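Local coordinates for protein cGAS/DncV-like nucleotidyltransferase in E. coli homolog (Rhodothermus marinus SG0.5JP17-172, PDB 6E0K) that makes the cyclic dinucleotide 3',3'-cUAMP from UTP and ATP as the second messenger of a CBASS antiphage defence system, at residues Y34-G39 and N93-D98; E42-G47 and D62-L67; R114-L119 and V157-R162; D129-I134 and E151-Y156. One frame throughout, in Å; residues are numbered along the deposited sequence.

Contact 1 (Y34-G39 and N93-D98)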
# COMPACT_ATOMS: atom_id res chain seq x y z
N TYR A 34 7.43 -17.65 -20.07
CA TYR A 34 6.40 -18.67 -19.97
C TYR A 34 5.39 -18.54 -21.11
O TYR A 34 5.17 -17.45 -21.65
CB TYR A 34 5.69 -18.52 -18.62
CG TYR A 34 4.81 -19.68 -18.20
CD1 TYR A 34 5.37 -20.85 -17.70
CD2 TYR A 34 3.42 -19.58 -18.25
CE1 TYR A 34 4.57 -21.90 -17.29
CE2 TYR A 34 2.62 -20.63 -17.85
CZ TYR A 34 3.20 -21.78 -17.36
OH TYR A 34 2.41 -22.83 -16.95
N LYS A 35 4.79 -19.67 -21.49
CA LYS A 35 3.76 -19.67 -22.53
C LYS A 35 2.40 -19.61 -21.84
O LYS A 35 1.99 -20.56 -21.17
CB LYS A 35 3.88 -20.91 -23.42
CG LYS A 35 2.87 -20.92 -24.56
CD LYS A 35 3.00 -22.17 -25.42
CE LYS A 35 1.96 -22.18 -26.54
NZ LYS A 35 2.14 -21.05 -27.50
N TRP A 36 1.71 -18.48 -22.01
CA TRP A 36 0.48 -18.23 -21.28
C TRP A 36 -0.72 -18.76 -22.05
O TRP A 36 -0.92 -18.37 -23.21
CB TRP A 36 0.34 -16.75 -21.01
CG TRP A 36 1.44 -16.32 -20.11
CD1 TRP A 36 2.63 -15.77 -20.48
CD2 TRP A 36 1.50 -16.50 -18.69
NE1 TRP A 36 3.41 -15.55 -19.37
CE2 TRP A 36 2.73 -15.99 -18.26
CE3 TRP A 36 0.60 -17.00 -17.74
CZ2 TRP A 36 3.11 -15.99 -16.92
CZ3 TRP A 36 0.97 -17.00 -16.42
CH2 TRP A 36 2.22 -16.50 -16.01
N PRO A 37 -1.52 -19.63 -21.47
CA PRO A 37 -2.60 -20.24 -22.26
C PRO A 37 -3.80 -19.32 -22.47
O PRO A 37 -4.55 -19.50 -23.43
CB PRO A 37 -2.98 -21.47 -21.43
CG PRO A 37 -2.65 -21.10 -20.03
CD PRO A 37 -1.42 -20.22 -20.12
N LYS A 38 -4.00 -18.34 -21.59
CA LYS A 38 -5.24 -17.57 -21.62
C LYS A 38 -4.97 -16.11 -21.30
O LYS A 38 -5.76 -15.44 -20.63
CB LYS A 38 -6.27 -18.15 -20.65
CG LYS A 38 -6.63 -19.61 -20.89
CD LYS A 38 -7.57 -19.79 -22.07
CE LYS A 38 -7.88 -21.27 -22.31
NZ LYS A 38 -6.66 -22.05 -22.64
N GLY A 39 -3.87 -15.58 -21.79
CA GLY A 39 -3.61 -14.18 -21.52
C GLY A 39 -2.34 -14.03 -20.70
O GLY A 39 -2.11 -14.76 -19.72
N ASN A 93 -7.55 -19.97 -9.80
CA ASN A 93 -6.77 -21.13 -9.40
C ASN A 93 -5.85 -21.60 -10.54
O ASN A 93 -4.67 -21.89 -10.31
CB ASN A 93 -7.75 -22.22 -8.96
CG ASN A 93 -7.07 -23.46 -8.47
OD1 ASN A 93 -6.18 -23.41 -7.63
ND2 ASN A 93 -7.49 -24.60 -8.99
N ASP A 94 -6.38 -21.68 -11.77
CA ASP A 94 -5.57 -22.04 -12.92
C ASP A 94 -4.44 -21.04 -13.12
O ASP A 94 -3.29 -21.42 -13.39
CB ASP A 94 -6.42 -22.07 -14.20
CG ASP A 94 -7.42 -23.20 -14.25
OD1 ASP A 94 -7.15 -24.33 -13.76
OD2 ASP A 94 -8.49 -22.95 -14.84
N PHE A 95 -4.78 -19.76 -13.07
CA PHE A 95 -3.80 -18.70 -13.29
C PHE A 95 -2.69 -18.77 -12.26
O PHE A 95 -1.51 -18.69 -12.61
CB PHE A 95 -4.51 -17.35 -13.25
CG PHE A 95 -3.59 -16.18 -13.37
CD1 PHE A 95 -2.74 -16.06 -14.45
CD2 PHE A 95 -3.62 -15.18 -12.41
CE1 PHE A 95 -1.90 -14.97 -14.56
CE2 PHE A 95 -2.79 -14.08 -12.52
CZ PHE A 95 -1.94 -13.99 -13.61
N TYR A 96 -3.06 -18.91 -10.99
CA TYR A 96 -2.08 -19.05 -9.92
C TYR A 96 -1.10 -20.18 -10.22
O TYR A 96 0.12 -20.01 -10.09
CB TYR A 96 -2.83 -19.29 -8.60
CG TYR A 96 -1.97 -19.29 -7.39
CD1 TYR A 96 -1.20 -20.40 -7.05
CD2 TYR A 96 -1.94 -18.20 -6.55
CE1 TYR A 96 -0.39 -20.41 -5.93
CE2 TYR A 96 -1.14 -18.20 -5.44
CZ TYR A 96 -0.36 -19.32 -5.12
OH TYR A 96 0.45 -19.31 -3.99
N SER A 97 -1.61 -21.34 -10.65
CA SER A 97 -0.73 -22.46 -10.95
C SER A 97 0.22 -22.15 -12.10
O SER A 97 1.39 -22.57 -12.09
CB SER A 97 -1.55 -23.71 -11.24
OG SER A 97 -2.18 -24.15 -10.05
N ASP A 98 -0.25 -21.39 -13.09
CA ASP A 98 0.63 -20.99 -14.18
C ASP A 98 1.71 -20.02 -13.70
O ASP A 98 2.88 -20.15 -14.10
CB ASP A 98 -0.17 -20.36 -15.32
CG ASP A 98 -0.82 -21.40 -16.22
OD1 ASP A 98 -0.21 -22.47 -16.45
OD2 ASP A 98 -1.95 -21.14 -16.69
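Tyr-34 and Asp-98 illustrate how a buried carboxylate can fasten a loop to a helix. The loop 34-39, between helix 18-32 and strand 42-45, lies against helix 92-107, and the acid at its centre is met in turn by three residues of the loop. At Tyr-34 the phenol OH donates to Asp-98 OD1 at 2.7 Å, on the anti side of the carboxylate and 31° out of its plane. CG of Tyr-34 lies opposite the backbone N (chi1 -166°), which carries the ring out to the helix; there Asp-98 O sits 3.6 Å above one ring face, displaced toward the rim. Trp-36 follows, with CD2 of Tyr-34 lying over the centre of its indole. Its CZ3 corner reaches Asp-98 CB at 3.7 Å and Phe-95 CE1 at 4.0 Å, while its NE1 turns back to Leu-31 O. Pro-37 closes the row, bringing CG to 3.4 Å from Asp-98 OD2. Beyond the two segments, Arg-101 forms a salt bridge with OD1 and Tyr-90 OH bonds OD2. Both carboxylate oxygens of Asp-98 are thus satisfied although the residue is buried, and the arginine probably keeps it ionised. Gripped from several directions, the carboxylate has little freedom to rotate, so the tie between loop and helix is mainly polar, with the Trp-36 and Phe-95 contact as an apolar patch beside it.

Contact 2 (E42-G47 and D62-L67)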
# COMPACT_ATOMS: atom_id res chain seq x y z
N GLU A 42 -0.08 -8.70 -16.48
CA GLU A 42 0.80 -7.56 -16.28
C GLU A 42 1.50 -7.71 -14.93
O GLU A 42 1.04 -8.41 -14.03
CB GLU A 42 0.04 -6.23 -16.35
CG GLU A 42 -0.95 -6.02 -15.24
CD GLU A 42 -1.54 -4.61 -15.25
OE1 GLU A 42 -0.81 -3.64 -15.53
OE2 GLU A 42 -2.75 -4.48 -14.98
N VAL A 43 2.66 -7.06 -14.82
CA VAL A 43 3.47 -7.12 -13.62
C VAL A 43 3.79 -5.69 -13.23
O VAL A 43 4.40 -4.95 -14.02
CB VAL A 43 4.77 -7.91 -13.86
CG1 VAL A 43 5.54 -8.09 -12.55
CG2 VAL A 43 4.46 -9.26 -14.51
N TYR A 44 3.37 -5.29 -12.03
CA TYR A 44 3.65 -3.94 -11.58
C TYR A 44 3.92 -3.94 -10.08
O TYR A 44 3.67 -4.92 -9.38
CB TYR A 44 2.50 -2.98 -11.94
CG TYR A 44 1.12 -3.28 -11.38
CD1 TYR A 44 0.24 -4.12 -12.06
CD2 TYR A 44 0.69 -2.70 -10.19
CE1 TYR A 44 -1.04 -4.37 -11.57
CE2 TYR A 44 -0.59 -2.95 -9.68
CZ TYR A 44 -1.43 -3.79 -10.37
OH TYR A 44 -2.70 -4.04 -9.88
N LEU A 45 4.50 -2.84 -9.60
CA LEU A 45 4.80 -2.72 -8.19
C LEU A 45 3.66 -2.04 -7.46
O LEU A 45 2.94 -1.22 -8.02
CB LEU A 45 6.07 -1.92 -7.94
CG LEU A 45 7.34 -2.59 -8.42
CD1 LEU A 45 8.54 -1.86 -7.85
CD2 LEU A 45 7.34 -4.07 -8.00
N GLN A 46 3.52 -2.37 -6.18
CA GLN A 46 2.67 -1.62 -5.28
C GLN A 46 3.47 -1.34 -4.03
O GLN A 46 4.69 -1.57 -4.00
CB GLN A 46 1.37 -2.38 -4.98
CG GLN A 46 1.54 -3.67 -4.17
CD GLN A 46 0.19 -4.21 -3.69
OE1 GLN A 46 -0.74 -3.45 -3.46
NE2 GLN A 46 0.11 -5.53 -3.51
N GLY A 47 2.82 -0.82 -2.99
CA GLY A 47 3.57 -0.69 -1.76
C GLY A 47 4.50 0.50 -1.78
O GLY A 47 4.44 1.39 -2.63
N ASP A 62 7.01 -5.44 -3.11
CA ASP A 62 5.62 -5.85 -3.30
C ASP A 62 5.27 -5.81 -4.78
O ASP A 62 5.13 -4.73 -5.37
CB ASP A 62 4.68 -4.96 -2.49
CG ASP A 62 4.96 -5.03 -1.00
OD1 ASP A 62 5.03 -6.14 -0.46
OD2 ASP A 62 5.13 -3.95 -0.39
N VAL A 63 5.12 -6.99 -5.39
CA VAL A 63 4.89 -7.13 -6.82
C VAL A 63 3.48 -7.64 -7.04
O VAL A 63 3.02 -8.54 -6.32
CB VAL A 63 5.91 -8.09 -7.45
CG1 VAL A 63 5.69 -8.22 -8.96
CG2 VAL A 63 7.34 -7.63 -7.14
N VAL A 64 2.79 -7.08 -8.03
CA VAL A 64 1.46 -7.53 -8.42
C VAL A 64 1.55 -8.20 -9.79
O VAL A 64 2.07 -7.60 -10.74
CB VAL A 64 0.47 -6.35 -8.47
CG1 VAL A 64 -0.92 -6.87 -8.81
CG2 VAL A 64 0.43 -5.61 -7.14
N VAL A 65 1.04 -9.42 -9.89
CA VAL A 65 0.96 -10.15 -11.15
C VAL A 65 -0.53 -10.31 -11.46
O VAL A 65 -1.23 -11.08 -10.78
CB VAL A 65 1.69 -11.50 -11.05
CG1 VAL A 65 1.47 -12.33 -12.30
CG2 VAL A 65 3.19 -11.24 -10.87
N GLN A 66 -1.02 -9.54 -12.42
CA GLN A 66 -2.46 -9.35 -12.60
C GLN A 66 -2.91 -9.81 -13.97
O GLN A 66 -2.41 -9.33 -15.00
CB GLN A 66 -2.83 -7.87 -12.38
CG GLN A 66 -4.30 -7.59 -12.68
CD GLN A 66 -4.71 -6.18 -12.27
OE1 GLN A 66 -4.31 -5.70 -11.21
NE2 GLN A 66 -5.54 -5.54 -13.09
N LEU A 67 -3.87 -10.74 -14.00
CA LEU A 67 -4.44 -11.21 -15.25
C LEU A 67 -5.54 -10.24 -15.68
O LEU A 67 -6.43 -9.92 -14.89
CB LEU A 67 -5.02 -12.61 -15.07
CG LEU A 67 -5.57 -13.23 -16.35
CD1 LEU A 67 -4.44 -13.49 -17.31
CD2 LEU A 67 -6.35 -14.51 -16.03
O HOH W 1 2.43 -7.20 -3.60
O HOH W 2 7.12 -2.52 -3.08
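In the nucleotidyltransferase core, the antiparallel strands 42-45 and 61-68 bring active-site residues together at one end of the pair: Gln-46 and Gly-47 bind ATP, Gln-46 also binds UTP, and Asp-62 binds magnesium and UTP. Glu-42 with Gln-66 and Tyr-44 with Val-64 are the hydrogen-bonded pairs; Val-43 with Val-65 and Leu-45 with Val-63 are the non-hydrogen-bonded ones. Val-64 N to Tyr-44 O is short, 2.7 Å. Past the last pair, Gln-46 N still reaches Asp-62 O at 3.0 Å, and a water joins Gln-46 O to Asp-62 N.

On the face bearing Tyr-44, its ring leans over the neighbouring strand because CG lies between the backbone N and carbonyl carbon (chi1 60°). Val-64 CB sits beneath the ring centre, 3.8 Å from the centroid, in a CH-pi contact, and the hydroxyl donates to Gln-66 OE1 at 2.7 Å. The ring and amide planes stand 75° apart. The other amide atom, Gln-66 NE2, is bonded to Asn-68, and Glu-42 OE2 pairs with Lys-169. Val-64 CG2 also supports the side chain of Gln-46, at 3.6 Å from NE2. On the opposite face, Val-43 CG1 meets Val-63 CG1 at 3.6 Å, beneath helix 18-32.

Bonds from the phenol and from Asn-68 hold the Gln-66 amide in one orientation. Together with backbone bonds from Val-63 to strand 127-138, the pairing is consistent with a fixed position for Asp-62, whose side chain comes within about 4 Å of that of Asp-129 (nearest atoms).

Contact 3 (R114-L119 and V157-R162)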
# COMPACT_ATOMS: atom_id res chain seq x y z
N ARG A 114 4.92 -20.81 -1.46
CA ARG A 114 3.59 -20.26 -1.28
C ARG A 114 3.43 -19.67 0.11
O ARG A 114 3.74 -20.33 1.11
CB ARG A 114 2.53 -21.34 -1.48
CG ARG A 114 2.39 -21.83 -2.89
CD ARG A 114 1.20 -22.76 -2.97
NE ARG A 114 1.06 -23.36 -4.29
CZ ARG A 114 0.29 -24.40 -4.54
NH1 ARG A 114 0.22 -24.89 -5.77
NH2 ARG A 114 -0.41 -24.96 -3.56
N GLY A 115 2.94 -18.43 0.18
CA GLY A 115 2.51 -17.84 1.42
C GLY A 115 0.99 -17.88 1.56
O GLY A 115 0.27 -18.40 0.71
N ARG A 116 0.52 -17.32 2.68
CA ARG A 116 -0.92 -17.26 2.94
C ARG A 116 -1.67 -16.55 1.83
O ARG A 116 -2.71 -17.01 1.36
CB ARG A 116 -1.17 -16.56 4.28
CG ARG A 116 -0.55 -17.25 5.48
CD ARG A 116 -1.16 -18.62 5.70
NE ARG A 116 -0.60 -19.29 6.86
CZ ARG A 116 -0.94 -20.52 7.24
NH1 ARG A 116 -1.83 -21.21 6.54
NH2 ARG A 116 -0.38 -21.07 8.31
N LYS A 117 -1.15 -15.40 1.39
CA LYS A 117 -1.83 -14.58 0.40
C LYS A 117 -0.97 -14.29 -0.82
O LYS A 117 -1.47 -13.68 -1.77
CB LYS A 117 -2.28 -13.25 1.02
CG LYS A 117 -3.31 -13.37 2.14
CD LYS A 117 -3.61 -12.00 2.73
CE LYS A 117 -4.88 -12.00 3.56
NZ LYS A 117 -4.86 -13.05 4.62
N THR A 118 0.29 -14.71 -0.81
CA THR A 118 1.25 -14.32 -1.84
C THR A 118 2.17 -15.48 -2.14
O THR A 118 2.26 -16.45 -1.39
CB THR A 118 2.11 -13.14 -1.41
OG1 THR A 118 2.83 -13.50 -0.22
CG2 THR A 118 1.26 -11.90 -1.14
N LEU A 119 2.84 -15.37 -3.28
CA LEU A 119 3.96 -16.22 -3.64
C LEU A 119 5.22 -15.45 -3.28
O LEU A 119 5.37 -14.29 -3.67
CB LEU A 119 3.96 -16.54 -5.14
CG LEU A 119 3.12 -17.68 -5.71
CD1 LEU A 119 3.07 -17.59 -7.23
CD2 LEU A 119 3.72 -19.01 -5.29
N VAL A 157 -8.16 -16.46 -0.89
CA VAL A 157 -7.34 -16.91 0.23
C VAL A 157 -7.84 -18.29 0.62
O VAL A 157 -8.89 -18.41 1.28
CB VAL A 157 -7.39 -15.91 1.40
CG1 VAL A 157 -6.41 -16.32 2.49
CG2 VAL A 157 -7.10 -14.51 0.92
N PRO A 158 -7.16 -19.36 0.20
CA PRO A 158 -7.70 -20.71 0.45
C PRO A 158 -7.86 -21.04 1.92
O PRO A 158 -8.77 -21.80 2.27
CB PRO A 158 -6.66 -21.62 -0.23
CG PRO A 158 -6.16 -20.78 -1.37
CD PRO A 158 -6.08 -19.38 -0.81
N SER A 159 -7.00 -20.50 2.79
CA SER A 159 -7.07 -20.82 4.21
C SER A 159 -8.23 -20.13 4.90
O SER A 159 -8.55 -20.48 6.04
CB SER A 159 -5.75 -20.43 4.90
OG SER A 159 -5.52 -19.03 4.83
N GLU A 160 -8.87 -19.17 4.24
CA GLU A 160 -9.95 -18.41 4.84
C GLU A 160 -11.24 -18.45 4.03
O GLU A 160 -12.22 -17.82 4.45
CB GLU A 160 -9.51 -16.95 5.04
CG GLU A 160 -8.27 -16.81 5.91
CD GLU A 160 -7.72 -15.40 5.95
OE1 GLU A 160 -8.29 -14.53 5.27
OE2 GLU A 160 -6.71 -15.17 6.65
N ASP A 161 -11.27 -19.17 2.92
CA ASP A 161 -12.44 -19.22 2.03
C ASP A 161 -13.02 -17.83 1.83
O ASP A 161 -14.16 -17.54 2.17
CB ASP A 161 -13.50 -20.19 2.55
CG ASP A 161 -14.74 -20.25 1.65
OD1 ASP A 161 -14.60 -19.99 0.43
OD2 ASP A 161 -15.86 -20.53 2.17
N ARG A 162 -12.19 -16.92 1.32
CA ARG A 162 -12.71 -15.59 1.05
C ARG A 162 -11.91 -14.94 -0.06
O ARG A 162 -10.76 -15.30 -0.32
CB ARG A 162 -12.70 -14.69 2.29
CG ARG A 162 -11.37 -14.06 2.59
CD ARG A 162 -11.44 -13.27 3.89
NE ARG A 162 -10.12 -13.06 4.47
CZ ARG A 162 -9.44 -11.92 4.41
NH1 ARG A 162 -8.24 -11.84 4.97
NH2 ARG A 162 -9.97 -10.87 3.81
O HOH W 3 -4.31 -18.95 2.36
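Lys-117 and Val-157 make the closer-fitting part of a contact between two turns, one of them the UTP-binding loop. Val-157 directs its branches at the loop 114-119: CG2 lies 4.1 Å from Lys-117 CG, and CG1 is 3.9 Å from Arg-116 O. Even here the fit is modest, and Val-157 is the one buried residue among those that touch.

Outward from it the contact becomes polar and looser. Lys-117, extended as far as CE, bends at its last torsion (chi4 54°) and brings NZ to Glu-160 OE2 at 3.5 Å, a long salt bridge. The same carboxylate receives Arg-162 through its other oxygen, in a salt bridge from NE to Glu-160 OE1, with the acid at the guanidinium edge. Glu-160 thus shares a salt-bridge network with both cations and probably offsets their charges, Lys-117 NZ and Arg-162 NH1 being 3.6 Å apart. Farther along the loops, a water spans the gap, donating a hydrogen bond to Arg-116 O at 2.7 Å and accepting one from Ser-159 N. The exposed Arg-116 guanidinium merely passes Ser-159 CB.

Residues 116-119 bind UTP, and Arg-162 has a weak, long ion pair with the ATP-binding Glu-265. The loop 114-119 links strands 112-114 and 119-122, with Leu-119 packed on helix 92-107, and Thr-118 bonds Asp-129 of strand 127-138. Opposite it, 157-162 forms the turn between strands 150-157 and 162-166.

Contact 4 (D129-I134 and E151-Y156)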
# COMPACT_ATOMS: atom_id res chain seq x y z
N ASP A 129 7.45 -10.26 -2.77
CA ASP A 129 6.19 -10.78 -2.26
C ASP A 129 5.17 -10.56 -3.37
O ASP A 129 4.80 -9.42 -3.66
CB ASP A 129 5.79 -10.06 -0.98
CG ASP A 129 4.68 -10.76 -0.23
OD1 ASP A 129 4.79 -11.99 -0.03
OD2 ASP A 129 3.71 -10.08 0.15
N VAL A 130 4.77 -11.64 -4.03
CA VAL A 130 4.04 -11.57 -5.30
C VAL A 130 2.57 -11.85 -5.04
O VAL A 130 2.21 -12.95 -4.61
CB VAL A 130 4.61 -12.55 -6.34
CG1 VAL A 130 3.84 -12.44 -7.63
CG2 VAL A 130 6.09 -12.26 -6.59
N VAL A 131 1.71 -10.86 -5.31
CA VAL A 131 0.27 -11.05 -5.23
C VAL A 131 -0.23 -11.47 -6.61
O VAL A 131 -0.10 -10.71 -7.58
CB VAL A 131 -0.44 -9.77 -4.76
CG1 VAL A 131 -1.95 -9.96 -4.85
CG2 VAL A 131 -0.05 -9.44 -3.33
N VAL A 132 -0.76 -12.68 -6.70
CA VAL A 132 -1.31 -13.21 -7.94
C VAL A 132 -2.80 -12.90 -7.94
O VAL A 132 -3.52 -13.31 -7.02
CB VAL A 132 -1.06 -14.72 -8.06
CG1 VAL A 132 -1.73 -15.26 -9.30
CG2 VAL A 132 0.43 -15.01 -8.08
N CYS A 133 -3.27 -12.16 -8.94
CA CYS A 133 -4.64 -11.66 -8.88
C CYS A 133 -5.23 -11.55 -10.27
O CYS A 133 -4.53 -11.62 -11.28
CB CYS A 133 -4.70 -10.31 -8.17
SG CYS A 133 -3.68 -9.02 -8.93
N ILE A 134 -6.56 -11.39 -10.33
CA ILE A 134 -7.27 -11.15 -11.57
C ILE A 134 -7.95 -9.79 -11.47
O ILE A 134 -8.35 -9.35 -10.39
CB ILE A 134 -8.30 -12.27 -11.85
CG1 ILE A 134 -7.59 -13.60 -12.09
CG2 ILE A 134 -9.17 -11.92 -13.04
CD1 ILE A 134 -8.53 -14.72 -12.41
N GLU A 151 -11.87 -0.10 -11.54
CA GLU A 151 -11.01 -1.27 -11.71
C GLU A 151 -10.15 -1.47 -10.47
O GLU A 151 -9.49 -0.53 -10.00
CB GLU A 151 -10.10 -1.14 -12.93
CG GLU A 151 -9.36 -2.43 -13.22
CD GLU A 151 -8.21 -2.25 -14.20
OE1 GLU A 151 -8.47 -1.79 -15.33
OE2 GLU A 151 -7.06 -2.57 -13.83
N GLY A 152 -10.18 -2.69 -9.95
CA GLY A 152 -9.26 -3.17 -8.94
C GLY A 152 -8.72 -4.52 -9.34
O GLY A 152 -8.59 -4.84 -10.52
N MET A 153 -8.40 -5.33 -8.33
CA MET A 153 -7.98 -6.70 -8.57
C MET A 153 -8.45 -7.54 -7.40
O MET A 153 -8.82 -7.01 -6.34
CB MET A 153 -6.46 -6.81 -8.78
CG MET A 153 -5.61 -6.15 -7.71
SD MET A 153 -5.51 -7.13 -6.19
CE MET A 153 -3.85 -6.71 -5.62
N THR A 154 -8.43 -8.85 -7.58
CA THR A 154 -8.92 -9.73 -6.53
C THR A 154 -8.15 -11.04 -6.54
O THR A 154 -7.61 -11.47 -7.56
CB THR A 154 -10.44 -9.98 -6.68
OG1 THR A 154 -10.94 -10.65 -5.52
CG2 THR A 154 -10.73 -10.81 -7.91
N PHE A 155 -8.10 -11.67 -5.37
CA PHE A 155 -7.46 -12.96 -5.22
C PHE A 155 -8.18 -13.73 -4.12
O PHE A 155 -8.88 -13.15 -3.29
CB PHE A 155 -5.96 -12.82 -4.89
CG PHE A 155 -5.67 -11.91 -3.73
CD1 PHE A 155 -5.52 -10.54 -3.92
CD2 PHE A 155 -5.54 -12.41 -2.44
CE1 PHE A 155 -5.27 -9.69 -2.86
CE2 PHE A 155 -5.28 -11.57 -1.37
CZ PHE A 155 -5.14 -10.20 -1.59
N TYR A 156 -8.03 -15.05 -4.16
CA TYR A 156 -8.67 -15.94 -3.20
C TYR A 156 -7.66 -16.30 -2.12
O TYR A 156 -6.45 -16.38 -2.37
CB TYR A 156 -9.18 -17.21 -3.90
CG TYR A 156 -10.06 -18.12 -3.08
CD1 TYR A 156 -11.32 -17.71 -2.65
CD2 TYR A 156 -9.66 -19.42 -2.78
CE1 TYR A 156 -12.14 -18.56 -1.92
CE2 TYR A 156 -10.47 -20.27 -2.05
CZ TYR A 156 -11.71 -19.84 -1.62
OH TYR A 156 -12.52 -20.70 -0.90
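Met-153 and Cys-133 interlock across a beta hairpin whose strands, 127-138 and 150-157, belong to the central mixed sheet of the nucleotidyltransferase core. The hairpin is splayed: the two short segments run at 115° to each other, so within these segments the only bridge is Ile-134 with Thr-154, and side chains fill the widening angle beyond.

The thioether is the principal bump. Bent at chi2 and chi3, Met-153 curls round the thiol of Cys-133, with Met-153 CB 3.6 Å from Cys-133 SG, and Met-153 SD 3.8 Å from both SG and CB of Cys-133. Its methyl carries on across to the partner strand, where Met-153 CE meets Val-131 CG1 at 3.8 Å. Phe-155 comes to the same valine methyl from farther along, placing CD1 3.7 Å from CG1, so that Val-131 projects into the notch between methionine and phenylalanine. The Phe-155 ring has Cys-133 CB near its plane at the edge, while its own CB rests on Val-132 O at 3.3 Å.

Neighbouring elements close the other sides. Cys-133 and Met-153 touch Gln-66 of strand 61-68, Phe-155 packs on Asn-166, a UTP-binding residue, and Val-132 and Ile-134 face helix 92-107. Thr-154 turns its hydroxyl to Val-164 O, and at the start of the other strand the magnesium ligand Asp-129 forms a salt bridge with Lys-120.

Where the strands do pair, two backbone bonds close the pair: Ile-134 N to Thr-154 O at 3.0 Å, and Thr-154 N to Ile-134 O at 2.9 Å.

Overall arrangement
From the N terminus, the chain passes helix 18-32 and enters the 34-39 loop, which contact 1 joins to helix 92-107. Inside that long loop nests contact 2, closed when strand 61-68 returns beside strand 42-45. Contact 3 opens later, at 114-119, and encloses contact 4, the hairpin of strands 127-138 and 150-157, before closing at 157-162. None cross: the two nested pairs follow in series. In space they merge, because strand 61-68 bonds strand 127-138, linking contacts 2 and 4, while Phe-95 of contact 1 packs on both. Thr-118 and Asp-129 link contacts 3 and 4, bringing the UTP-binding loop to a magnesium-binding residue.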